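Local coordinates for AA9 family lytic polysaccharide monooxygenase cel61B (Hypocrea jecorina, PDB 2VTC), which cleaves cellulose oxidatively as a secreted, copper-dependent monooxygenase, using a reductant with oxygen or hydrogen peroxide, at residues 50-55 with 84-89. Numbering follows the deposited sequence.
Sequences FPNVAG and PGAISA
Ile-87 lies against the backbone of 50-55. With CG1 set between its own backbone N and carbonyl carbon (chi1 66°), the side chain packs its CG1 over the Val-53/Ala-54 peptide, 3.5 Å from Val-53 C, and CD1 reaches back equally near to Asn-52 O. The CG2 branch goes to Asn-52 CB instead. At the outer end, the methyl of Ala-86 meets the Asn-52 amide through its oxygen, OD1 to CB 3.4 Å; at the inner end, Ala-54 CB touches Ala-89 CB at 4.1 Å.

A water bridges the two loops, accepting from both Val-53 N (2.9 Å) and Ala-86 N (3.0 Å). Beside it, Gly-85, with no side chain on this face, brings its CA to 3.2 Å from Val-53 O. Ala-54 CA also directs its hydrogen at Ile-87 O, nearly straight at 165°. That same oxygen accepts from Asn-200 ND2, while Ala-54 and Ala-89 both bond through their backbones to Asn-200 of strand 193-204.

Two irregular loops of the AA9 fold, away from the copper site, are thus joined by aliphatic packing, much of it against backbone, and a shared water, with Asn-200 tying both to the core sheet.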
loop_
_atom_site.group_PDB
_atom_site.type_symbol
_atom_site.label_atom_id
_atom_site.label_comp_id
_atom_site.label_asym_id
_atom_site.label_seq_id
_atom_site.Cartn_x
_atom_site.Cartn_y
_atom_site.Cartn_z
ATOM N N PHE A 50 -17.293 1.821 -15.173
ATOM C CA PHE A 50 -16.815 2.979 -14.393
ATOM C C PHE A 50 -15.538 3.525 -15.041
ATOM O O PHE A 50 -14.968 2.839 -15.897
ATOM C CB PHE A 50 -16.582 2.602 -12.913
ATOM C CG PHE A 50 -15.461 1.622 -12.703
ATOM C CD1 PHE A 50 -14.180 2.078 -12.371
ATOM C CD2 PHE A 50 -15.682 0.253 -12.814
ATOM C CE1 PHE A 50 -13.135 1.173 -12.165
ATOM C CE2 PHE A 50 -14.641 -0.663 -12.618
ATOM C CZ PHE A 50 -13.363 -0.193 -12.291
ATOM N N PRO A 51 -15.100 4.758 -14.673
ATOM C CA PRO A 51 -13.924 5.386 -15.286
ATOM C C PRO A 51 -12.666 4.535 -15.211
ATOM O O PRO A 51 -12.439 3.835 -14.215
ATOM C CB PRO A 51 -13.744 6.670 -14.467
ATOM C CG PRO A 51 -15.114 7.004 -14.041
ATOM C CD PRO A 51 -15.705 5.669 -13.680
ATOM N N ASN A 52 -11.865 4.588 -16.270
ATOM C CA ASN A 52 -10.619 3.808 -16.335
ATOM C C ASN A 52 -9.517 4.530 -15.585
ATOM O O ASN A 52 -9.123 5.630 -15.974
ATOM C CB ASN A 52 -10.227 3.527 -17.798
ATOM C CG ASN A 52 -11.277 2.713 -18.522
ATOM O OD1 ASN A 52 -11.817 1.733 -17.979
ATOM N ND2 ASN A 52 -11.598 3.125 -19.757
ATOM N N VAL A 53 -9.036 3.917 -14.497
ATOM C CA VAL A 53 -8.022 4.549 -13.641
ATOM C C VAL A 53 -6.875 3.604 -13.291
ATOM O O VAL A 53 -6.991 2.397 -13.485
ATOM C CB VAL A 53 -8.647 5.120 -12.326
ATOM C CG1 VAL A 53 -9.643 6.247 -12.653
ATOM C CG2 VAL A 53 -9.287 4.005 -11.480
ATOM N N ALA A 54 -5.770 4.178 -12.799
ATOM C CA ALA A 54 -4.583 3.423 -12.388
ATOM C C ALA A 54 -4.735 2.720 -11.028
ATOM O O ALA A 54 -4.030 1.749 -10.742
ATOM C CB ALA A 54 -3.381 4.333 -12.358
ATOM N N GLY A 55 -5.627 3.228 -10.178
ATOM C CA GLY A 55 -5.862 2.588 -8.880
ATOM C C GLY A 55 -6.685 1.323 -9.054
ATOM O O GLY A 55 -7.591 1.286 -9.905
ATOM N N PRO A 84 -6.946 -5.364 -11.077
ATOM C CA PRO A 84 -6.075 -4.314 -11.597
ATOM C C PRO A 84 -6.839 -3.129 -12.215
ATOM O O PRO A 84 -7.909 -3.308 -12.831
ATOM C CB PRO A 84 -5.234 -5.041 -12.663
ATOM C CG PRO A 84 -5.279 -6.454 -12.277
ATOM C CD PRO A 84 -6.601 -6.699 -11.606
ATOM N N GLY A 85 -6.300 -1.924 -12.042
ATOM C CA GLY A 85 -6.814 -0.743 -12.730
ATOM C C GLY A 85 -6.757 -0.992 -14.235
ATOM O O GLY A 85 -5.872 -1.720 -14.704
ATOM N N ALA A 86 -7.683 -0.371 -14.962
ATOM C CA ALA A 86 -7.848 -0.631 -16.398
ATOM C C ALA A 86 -6.785 0.088 -17.227
ATOM O O ALA A 86 -6.609 -0.209 -18.431
ATOM C CB ALA A 86 -9.262 -0.246 -16.854
ATOM N N ILE A 87 -6.070 1.026 -16.601
ATOM C CA ILE A 87 -4.942 1.730 -17.234
ATOM C C ILE A 87 -3.768 1.800 -16.262
ATOM O O ILE A 87 -3.897 1.373 -15.110
ATOM C CB ILE A 87 -5.311 3.172 -17.701
ATOM C CG1 ILE A 87 -5.637 4.082 -16.485
ATOM C CG2 ILE A 87 -6.468 3.129 -18.728
ATOM C CD1 ILE A 87 -5.771 5.562 -16.792
ATOM N N SER A 88 -2.637 2.325 -16.725
ATOM C CA SER A 88 -1.459 2.541 -15.880
ATOM C C SER A 88 -0.998 4.001 -15.898
ATOM O O SER A 88 -1.047 4.663 -16.940
ATOM C CB SER A 88 -0.316 1.633 -16.351
ATOM O OG SER A 88 0.835 1.717 -15.510
ATOM N N ALA A 89 -0.549 4.498 -14.741
ATOM C CA ALA A 89 0.184 5.756 -14.665
ATOM C C ALA A 89 1.620 5.482 -15.110
ATOM O O ALA A 89 1.966 4.341 -15.476
ATOM C CB ALA A 89 0.152 6.308 -13.238
HETATM O O HOH W 1 -9.960 1.272 -13.916
#